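Local structure of mannonate dehydratase (Streptococcus suis, 3BDK) at residues 97-102 against 195-200; 313-318 against 362-367; 64-69 against 116-121. The protein probably catalyses the metal-dependent dehydration of D-mannonate to 2-dehydro-3-deoxy-D-gluconate in a xylose isomerase-like TIM barrel. All blocks are in the same frame, centred on the assembly; numbering follows the deposited sequence.

In the fold
All three contacts belong to the helical layer and loops around the parallel strands of one TIM barrel. Interactions 3 and 1 interlock along the chain, their segments alternating in the order 64-69, 97-102, 116-121, 195-200; helix 99-114, which starts in interaction 1, leads into strand 120-123 through the loop of interaction 3. The centres of interactions 1 and 3 are about 25 Å apart. Interaction 2 later pairs helix 311-320 with helix 348-368; its centre lies about 40 Å from that of interaction 1, across the chain's centre, and about 30 Å from that of interaction 3. None touches another, so each joins a separate part of the barrel wall, and interaction 2 borders the second subunit.

Interaction 1 of 3, residues 97-102 against 195-200; sequences PNRDAL and WANLEY
Arg99 and Tyr200 form a cation-pi stack between two outer helices of the TIM barrel, 99-114 and 191-210, at the protein surface. The arginine leaves its backbone with CG between N and the carbonyl carbon (chi1 71°), and from CG to NE the chain runs extended toward the other helix. CB stays clear of helix 191-210, and contact begins at CG, which only grazes the ring. CD comes closer, 3.7 Å from Tyr200 CE2. Beyond it NE lies over the ring face on the CE2-CD2 side, 3.1 Å from Tyr200 CE2, and CZ follows at 3.3 Å from Tyr200 CD2. The two terminal nitrogens then diverge. NH2 continues across the face to sit above the ring centre, 3.3 Å from both CD1 and CE1, whereas NH1 turns toward the root of the ring and has Asn197 OD1 near the guanidinium plane, too distant for a hydrogen bond. The two flat groups are only 13° from parallel, which would let the delocalised positive charge spread over the pi face. Asn197 directs its amide nitrogen to the carbonyl oxygen of Lys93, which would hold the side chain beside the stack.

The tyrosine ring is held at its far end as well. Its CG is anti to the backbone N, which carries the ring out toward the start of helix 99-114, where the Asp100 carboxylate lies near the ring plane. The hydroxyl donates to the carboxylate: Tyr200 OH lies 3.1 Å from Asp100 OD1, on its syn side and 30° out of the carboxylate plane.

Interaction 2 of 3, residues 313-318 against 362-367; sequences AVVKLL and EANMRA
Two helices of the barrel's outer layer, 311-320 and 348-368, come together where the Asn364 side chain lies against Val315 and Lys316. The approach is close, with the CA atoms of Lys316 and Asn364 5.8 Å apart, and the Asn364 amide lies between the two backbones. Asn364 CG stands beside its own backbone N (chi1 -84°), which carries the amide straight across to the facing helix. Its nitrogen goes deepest: ND2 meets the methyl CG1 of Val315 at 3.7 Å and comes within 3.8 Å of the backbone N of Lys316. The latter is a contact of two nitrogens and makes no hydrogen bond. The amide carbon rests on the base of the lysine, CG of Asn364 lying 4.0 Å from Lys316 CB. The oxygen is turned along the lysine chain, with Asn364 OD1 4.1 Å from Lys316 CD.

The lysine crosses the asparagine at about a right angle, and of its side chain only the aliphatic carbons touch the amide. Its first three torsions are extended, so the chain travels past the amide. No hydrogen bond joins the two segments; polar and apolar surfaces simply abut. A bend at chi4 takes the lysine ammonium group away to a long, weak ion pair with Asp320, while Asn364 ND2 makes a weak bond back to the carbonyl oxygen of Leu360, one turn earlier in its own helix.

On the inner side of helix 311-320, Val314 and Leu318 pack on Met285 of strand 282-286, while Leu317 meets helix 269-278. Helix 348-368 faces the second subunit: Ala363 and Asn364 pack on Ala363 of that subunit, and Glu362 hydrogen-bonds to its Ser304 and Tyr356.

Interaction 3 of 3, residues 64-69 against 116-121; sequences ENILEL and AGIPVV
Ile66 carries both of its side-chain torsions well away from the staggered positions, chi1 at 98° and chi2 at 101°, and this bent shape takes its terminal methyl CD1 off helix 63-74 toward Ala116 and Ile118. Ile118 answers with a more regular shape: CG1 lies beside the backbone N, and an extended chi2 sends CD1 back toward the helix. The two methyl ends meet, Ile66 CD1 lying 3.6 Å from Ile118 CD1, while the side chains behind them run past each other in opposite directions. Between the two isoleucines, only the CD1 methyls come within contact distance. CD1 of Ile66 also lies against the CB methyl of Ala116, but the modelled separation is closer than van der Waals radii permit, so the exact fit there is doubtful, as may be the unusual rotamer that produces it.

In the TIM barrel, helix 63-74 belongs to the beta-alpha-beta crossover that links strand 47-50 to its parallel neighbour 79-84. Residues 116-119 form the turn that brings the chain from helix 99-114 into the third strand, 120-123, so the contact ties the crossover helix to the entry of the strand beyond it. The turn is made with Gly117 at a positive phi of 80°. The contact between the segments is wholly apolar. Ile66 also touches Val52 in the loop after the first strand. Behind the Ile118 methyl, the same side chain packs on Ile80 and Ile83 of strand 79-84, and the backbone of Val120 pairs with that of Ile83.

Interaction 1 of 3, residues 97-102 against 195-200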
loop_
_atom_site.group_PDB
_atom_site.type_symbol
_atom_site.label_atom_id
_atom_site.label_comp_id
_atom_site.label_asym_id
_atom_site.label_seq_id
_atom_site.Cartn_x
_atom_site.Cartn_y
_atom_site.Cartn_z
ATOM N N PRO A 97 39.546 -7.300 -25.809
ATOM C CA PRO A 97 40.756 -6.477 -25.558
ATOM C C PRO A 97 40.448 -4.982 -25.505
ATOM O O PRO A 97 41.002 -4.248 -24.671
ATOM C CB PRO A 97 41.652 -6.780 -26.763
ATOM C CG PRO A 97 41.069 -7.984 -27.407
ATOM C CD PRO A 97 39.603 -7.938 -27.133
ATOM N N ASN A 98 39.551 -4.565 -26.395
ATOM C CA ASN A 98 38.924 -3.249 -26.414
ATOM C C ASN A 98 38.134 -2.863 -25.176
ATOM O O ASN A 98 37.304 -1.968 -25.259
ATOM C CB ASN A 98 37.908 -3.245 -27.549
ATOM C CG ASN A 98 36.923 -4.400 -27.433
ATOM O OD1 ASN A 98 37.261 -5.542 -27.758
ATOM N ND2 ASN A 98 35.717 -4.116 -26.950
ATOM N N ARG A 99 38.337 -3.537 -24.053
ATOM C CA ARG A 99 37.520 -3.261 -22.882
ATOM C C ARG A 99 37.968 -2.039 -22.107
ATOM O O ARG A 99 37.126 -1.341 -21.542
ATOM C CB ARG A 99 37.396 -4.481 -21.956
ATOM C CG ARG A 99 38.660 -4.884 -21.169
ATOM C CD ARG A 99 38.456 -6.222 -20.482
ATOM N NE ARG A 99 39.703 -6.819 -20.010
ATOM C CZ ARG A 99 39.778 -7.944 -19.297
ATOM N NH1 ARG A 99 38.674 -8.608 -18.962
ATOM N NH2 ARG A 99 40.958 -8.403 -18.909
ATOM N N ASP A 100 39.280 -1.788 -22.089
ATOM C CA ASP A 100 39.899 -0.722 -21.278
ATOM C C ASP A 100 39.314 0.664 -21.496
ATOM O O ASP A 100 39.082 1.406 -20.540
ATOM C CB ASP A 100 41.409 -0.669 -21.517
ATOM C CG ASP A 100 42.185 -1.511 -20.524
ATOM O OD1 ASP A 100 41.726 -1.630 -19.363
ATOM O OD2 ASP A 100 43.248 -2.049 -20.909
ATOM N N ALA A 101 39.100 0.998 -22.767
ATOM C CA ALA A 101 38.479 2.248 -23.161
ATOM C C ALA A 101 37.036 2.303 -22.650
ATOM O O ALA A 101 36.604 3.318 -22.110
ATOM C CB ALA A 101 38.524 2.400 -24.683
ATOM N N LEU A 102 36.294 1.209 -22.817
ATOM C CA LEU A 102 34.910 1.166 -22.350
ATOM C C LEU A 102 34.872 1.385 -20.840
ATOM O O LEU A 102 34.085 2.201 -20.347
ATOM C CB LEU A 102 34.204 -0.121 -22.800
ATOM C CG LEU A 102 34.095 -0.241 -24.338
ATOM C CD1 LEU A 102 34.097 -1.683 -24.806
ATOM C CD2 LEU A 102 32.895 0.478 -24.917
ATOM N N TRP A 195 33.770 -14.757 -13.939
ATOM C CA TRP A 195 34.275 -14.265 -12.659
ATOM C C TRP A 195 35.489 -13.378 -12.909
ATOM O O TRP A 195 35.524 -12.242 -12.461
ATOM C CB TRP A 195 34.597 -15.406 -11.682
ATOM C CG TRP A 195 33.394 -15.895 -10.904
ATOM C CD1 TRP A 195 32.792 -17.111 -11.016
ATOM C CD2 TRP A 195 32.654 -15.175 -9.896
ATOM N NE1 TRP A 195 31.737 -17.197 -10.142
ATOM C CE2 TRP A 195 31.626 -16.021 -9.451
ATOM C CE3 TRP A 195 32.764 -13.897 -9.332
ATOM C CZ2 TRP A 195 30.713 -15.635 -8.469
ATOM C CZ3 TRP A 195 31.853 -13.512 -8.352
ATOM C CH2 TRP A 195 30.845 -14.372 -7.932
ATOM N N ALA A 196 36.442 -13.889 -13.686
ATOM C CA ALA A 196 37.649 -13.152 -14.075
ATOM C C ALA A 196 37.361 -11.832 -14.787
ATOM O O ALA A 196 38.020 -10.832 -14.534
ATOM C CB ALA A 196 38.548 -14.026 -14.941
ATOM N N ASN A 197 36.391 -11.830 -15.687
ATOM C CA ASN A 197 36.054 -10.615 -16.375
ATOM C C ASN A 197 35.519 -9.570 -15.402
ATOM O O ASN A 197 35.811 -8.371 -15.548
ATOM C CB ASN A 197 35.085 -10.909 -17.506
ATOM C CG ASN A 197 35.698 -11.818 -18.561
ATOM O OD1 ASN A 197 36.896 -12.084 -18.540
ATOM N ND2 ASN A 197 34.883 -12.293 -19.486
ATOM N N LEU A 198 34.788 -10.036 -14.388
ATOM C CA LEU A 198 34.177 -9.175 -13.393
ATOM C C LEU A 198 35.214 -8.649 -12.441
ATOM O O LEU A 198 35.212 -7.468 -12.106
ATOM C CB LEU A 198 33.100 -9.923 -12.594
ATOM C CG LEU A 198 32.451 -9.210 -11.387
ATOM C CD1 LEU A 198 31.686 -7.948 -11.793
ATOM C CD2 LEU A 198 31.535 -10.155 -10.630
ATOM N N GLU A 199 36.085 -9.535 -11.979
ATOM C CA GLU A 199 37.127 -9.140 -11.063
ATOM C C GLU A 199 37.984 -8.023 -11.662
ATOM O O GLU A 199 38.285 -7.033 -10.995
ATOM C CB GLU A 199 37.979 -10.337 -10.705
ATOM C CG GLU A 199 38.751 -10.133 -9.412
ATOM C CD GLU A 199 39.860 -11.129 -9.255
ATOM O OE1 GLU A 199 39.697 -12.263 -9.770
ATOM O OE2 GLU A 199 40.891 -10.767 -8.638
ATOM N N TYR A 200 38.345 -8.188 -12.931
ATOM C CA TYR A 200 39.079 -7.193 -13.680
ATOM C C TYR A 200 38.352 -5.856 -13.666
ATOM O O TYR A 200 38.960 -4.807 -13.419
ATOM C CB TYR A 200 39.239 -7.661 -15.119
ATOM C CG TYR A 200 40.136 -6.788 -15.981
ATOM C CD1 TYR A 200 41.523 -6.988 -16.006
ATOM C CD2 TYR A 200 39.599 -5.785 -16.786
ATOM C CE1 TYR A 200 42.349 -6.206 -16.804
ATOM C CE2 TYR A 200 40.411 -4.994 -17.587
ATOM C CZ TYR A 200 41.788 -5.210 -17.599
ATOM O OH TYR A 200 42.601 -4.427 -18.395
#

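Interaction 2 of 3, residues 313-318 against 362-367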
loop_
_atom_site.group_PDB
_atom_site.type_symbol
_atom_site.label_atom_id
_atom_site.label_comp_id
_atom_site.label_asym_id
_atom_site.label_seq_id
_atom_site.Cartn_x
_atom_site.Cartn_y
_atom_site.Cartn_z
ATOM N N ALA A 313 9.794 -10.407 7.720
ATOM C CA ALA A 313 11.115 -10.842 8.145
ATOM C C ALA A 313 12.186 -9.974 7.487
ATOM O O ALA A 313 13.074 -9.463 8.173
ATOM C CB ALA A 313 11.312 -12.273 7.805
ATOM N N VAL A 314 12.072 -9.770 6.173
ATOM C CA VAL A 314 13.016 -8.929 5.434
ATOM C C VAL A 314 13.106 -7.562 6.113
ATOM O O VAL A 314 14.091 -7.289 6.774
ATOM C CB VAL A 314 12.635 -8.753 3.942
ATOM C CG1 VAL A 314 13.583 -7.794 3.266
ATOM C CG2 VAL A 314 12.625 -10.094 3.209
ATOM N N VAL A 315 12.061 -6.743 5.971
ATOM C CA VAL A 315 12.031 -5.374 6.502
ATOM C C VAL A 315 12.426 -5.311 7.981
ATOM O O VAL A 315 13.148 -4.408 8.382
ATOM C CB VAL A 315 10.649 -4.706 6.264
ATOM C CG1 VAL A 315 9.562 -5.601 6.723
ATOM C CG2 VAL A 315 10.530 -3.366 6.975
ATOM N N LYS A 316 11.970 -6.273 8.776
ATOM C CA LYS A 316 12.424 -6.424 10.150
ATOM C C LYS A 316 13.950 -6.417 10.262
ATOM O O LYS A 316 14.481 -5.688 11.082
ATOM C CB LYS A 316 11.871 -7.705 10.755
ATOM C CG LYS A 316 12.315 -7.983 12.177
ATOM C CD LYS A 316 11.396 -9.031 12.795
ATOM C CE LYS A 316 11.488 -9.049 14.319
ATOM N NZ LYS A 316 12.795 -9.588 14.755
ATOM N N LEU A 317 14.643 -7.213 9.442
ATOM C CA LEU A 317 16.102 -7.293 9.472
ATOM C C LEU A 317 16.713 -5.941 9.136
ATOM O O LEU A 317 17.666 -5.499 9.794
ATOM C CB LEU A 317 16.620 -8.348 8.485
ATOM C CG LEU A 317 16.482 -9.839 8.819
ATOM C CD1 LEU A 317 16.438 -10.662 7.564
ATOM C CD2 LEU A 317 17.598 -10.312 9.724
ATOM N N LEU A 318 16.166 -5.288 8.109
ATOM C CA LEU A 318 16.582 -3.948 7.730
ATOM C C LEU A 318 16.477 -2.996 8.929
ATOM O O LEU A 318 17.308 -2.086 9.113
ATOM C CB LEU A 318 15.707 -3.433 6.595
ATOM C CG LEU A 318 15.826 -3.979 5.171
ATOM C CD1 LEU A 318 14.870 -3.187 4.310
ATOM C CD2 LEU A 318 17.259 -3.904 4.594
ATOM N N GLU A 362 7.307 1.088 9.606
ATOM C CA GLU A 362 6.688 1.693 10.799
ATOM C C GLU A 362 6.369 0.663 11.870
ATOM O O GLU A 362 6.738 0.830 13.027
ATOM C CB GLU A 362 5.406 2.511 10.418
ATOM C CG GLU A 362 4.586 3.082 11.615
ATOM C CD GLU A 362 3.374 3.969 11.230
ATOM O OE1 GLU A 362 3.416 4.666 10.199
ATOM O OE2 GLU A 362 2.369 3.975 11.985
ATOM N N ALA A 363 5.684 -0.407 11.495
ATOM C CA ALA A 363 5.262 -1.355 12.515
ATOM C C ALA A 363 6.466 -1.979 13.198
ATOM O O ALA A 363 6.518 -2.020 14.428
ATOM C CB ALA A 363 4.326 -2.407 11.959
ATOM N N ASN A 364 7.443 -2.433 12.405
ATOM C CA ASN A 364 8.619 -3.108 12.967
ATOM C C ASN A 364 9.502 -2.165 13.761
ATOM O O ASN A 364 10.043 -2.546 14.801
ATOM C CB ASN A 364 9.430 -3.814 11.896
ATOM C CG ASN A 364 8.891 -5.171 11.586
ATOM O OD1 ASN A 364 8.690 -5.986 12.482
ATOM N ND2 ASN A 364 8.644 -5.430 10.303
ATOM N N MET A 365 9.627 -0.934 13.275
ATOM C CA MET A 365 10.305 0.105 14.030
ATOM C C MET A 365 9.741 0.197 15.451
ATOM O O MET A 365 10.437 -0.143 16.405
ATOM C CB MET A 365 10.244 1.433 13.291
ATOM C CG MET A 365 11.150 1.472 12.065
ATOM S SD MET A 365 12.907 1.868 12.359
ATOM C CE MET A 365 13.418 0.576 13.462
ATOM N N ARG A 366 8.476 0.586 15.587
ATOM C CA ARG A 366 7.849 0.745 16.909
ATOM C C ARG A 366 7.937 -0.519 17.753
ATOM O O ARG A 366 8.079 -0.452 18.969
ATOM C CB ARG A 366 6.373 1.164 16.785
ATOM C CG ARG A 366 6.115 2.418 15.945
ATOM C CD ARG A 366 6.573 3.672 16.655
ATOM N NE ARG A 366 5.963 4.866 16.078
ATOM C CZ ARG A 366 6.398 6.111 16.262
ATOM N NH1 ARG A 366 7.478 6.357 17.003
ATOM N NH2 ARG A 366 5.749 7.119 15.695
ATOM N N ALA A 367 7.835 -1.670 17.106
ATOM C CA ALA A 367 7.904 -2.931 17.810
ATOM C C ALA A 367 9.296 -3.118 18.409
ATOM O O ALA A 367 9.443 -3.729 19.478
ATOM C CB ALA A 367 7.558 -4.080 16.883
#

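Interaction 3 of 3, residues 64-69 against 116-121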
loop_
_atom_site.group_PDB
_atom_site.type_symbol
_atom_site.label_atom_id
_atom_site.label_comp_id
_atom_site.label_asym_id
_atom_site.label_seq_id
_atom_site.Cartn_x
_atom_site.Cartn_y
_atom_site.Cartn_z
ATOM N N GLU A 64 26.284 17.280 -17.662
ATOM C CA GLU A 64 25.141 17.954 -18.315
ATOM C C GLU A 64 23.853 17.109 -18.379
ATOM O O GLU A 64 22.741 17.643 -18.299
ATOM C CB GLU A 64 25.537 18.413 -19.740
ATOM C CG GLU A 64 26.123 19.836 -19.866
ATOM C CD GLU A 64 26.967 20.266 -18.661
ATOM O OE1 GLU A 64 26.382 20.461 -17.567
ATOM O OE2 GLU A 64 28.206 20.424 -18.809
ATOM N N ASN A 65 24.019 15.797 -18.518
ATOM C CA ASN A 65 22.900 14.888 -18.679
ATOM C C ASN A 65 22.302 14.423 -17.360
ATOM O O ASN A 65 21.086 14.246 -17.242
ATOM C CB ASN A 65 23.339 13.679 -19.495
ATOM C CG ASN A 65 23.326 13.943 -20.973
ATOM O OD1 ASN A 65 24.036 14.820 -21.477
ATOM N ND2 ASN A 65 22.520 13.178 -21.688
ATOM N N ILE A 66 23.163 14.207 -16.373
ATOM C CA ILE A 66 22.712 13.723 -15.081
ATOM C C ILE A 66 22.195 14.899 -14.250
ATOM O O ILE A 66 21.247 14.753 -13.476
ATOM C CB ILE A 66 23.802 12.866 -14.350
ATOM C CG1 ILE A 66 24.589 13.676 -13.322
ATOM C CG2 ILE A 66 24.742 12.168 -15.350
ATOM C CD1 ILE A 66 24.129 13.448 -11.930
ATOM N N LEU A 67 22.812 16.066 -14.433
ATOM C CA LEU A 67 22.339 17.296 -13.814
ATOM C C LEU A 67 20.941 17.652 -14.314
ATOM O O LEU A 67 20.056 17.936 -13.505
ATOM C CB LEU A 67 23.296 18.452 -14.093
ATOM C CG LEU A 67 24.599 18.527 -13.297
ATOM C CD1 LEU A 67 25.532 19.587 -13.902
ATOM C CD2 LEU A 67 24.360 18.778 -11.801
ATOM N N GLU A 68 20.738 17.618 -15.632
ATOM C CA GLU A 68 19.462 18.031 -16.214
ATOM C C GLU A 68 18.275 17.152 -15.773
ATOM O O GLU A 68 17.108 17.559 -15.893
ATOM C CB GLU A 68 19.546 18.155 -17.743
ATOM C CG GLU A 68 19.040 16.956 -18.531
ATOM C CD GLU A 68 18.667 17.307 -19.965
ATOM O OE1 GLU A 68 19.449 18.024 -20.634
ATOM O OE2 GLU A 68 17.594 16.857 -20.432
ATOM N N LEU A 69 18.573 15.957 -15.262
ATOM C CA LEU A 69 17.546 15.084 -14.694
ATOM C C LEU A 69 17.427 15.300 -13.191
ATOM O O LEU A 69 16.342 15.176 -12.629
ATOM C CB LEU A 69 17.814 13.607 -15.026
ATOM C CG LEU A 69 17.893 13.175 -16.505
ATOM C CD1 LEU A 69 17.829 11.650 -16.618
ATOM C CD2 LEU A 69 16.828 13.837 -17.407
ATOM N N ALA A 116 27.387 14.957 -8.117
ATOM C CA ALA A 116 25.959 15.253 -8.098
ATOM C C ALA A 116 25.323 14.785 -6.810
ATOM O O ALA A 116 24.106 14.852 -6.656
ATOM C CB ALA A 116 25.270 14.622 -9.283
ATOM N N GLY A 117 26.138 14.306 -5.879
ATOM C CA GLY A 117 25.644 13.945 -4.546
ATOM C C GLY A 117 24.950 12.594 -4.464
ATOM O O GLY A 117 24.894 11.990 -3.383
ATOM N N ILE A 118 24.422 12.129 -5.601
ATOM C CA ILE A 118 23.835 10.789 -5.742
ATOM C C ILE A 118 24.821 9.685 -5.345
ATOM O O ILE A 118 25.787 9.448 -6.077
ATOM C CB ILE A 118 23.396 10.511 -7.191
ATOM C CG1 ILE A 118 22.587 11.675 -7.768
ATOM C CG2 ILE A 118 22.604 9.208 -7.246
ATOM C CD1 ILE A 118 22.414 11.632 -9.284
ATOM N N PRO A 119 24.560 8.997 -4.202
ATOM C CA PRO A 119 25.484 8.093 -3.492
ATOM C C PRO A 119 25.469 6.586 -3.837
ATOM O O PRO A 119 26.227 5.820 -3.230
ATOM C CB PRO A 119 25.071 8.271 -2.028
ATOM C CG PRO A 119 23.655 8.783 -2.066
ATOM C CD PRO A 119 23.276 9.089 -3.484
ATOM N N VAL A 120 24.639 6.156 -4.783
ATOM C CA VAL A 120 24.570 4.734 -5.129
ATOM C C VAL A 120 24.370 4.500 -6.620
ATOM O O VAL A 120 23.597 5.217 -7.274
ATOM C CB VAL A 120 23.471 3.973 -4.329
ATOM C CG1 VAL A 120 23.284 2.562 -4.866
ATOM C CG2 VAL A 120 23.803 3.917 -2.826
ATOM N N VAL A 121 25.078 3.496 -7.150
ATOM C CA VAL A 121 24.917 3.063 -8.544
ATOM C C VAL A 121 24.688 1.544 -8.638
ATOM O O VAL A 121 25.588 0.754 -8.339
ATOM C CB VAL A 121 26.133 3.471 -9.425
ATOM C CG1 VAL A 121 25.972 2.946 -10.833
ATOM C CG2 VAL A 121 26.293 4.977 -9.461
#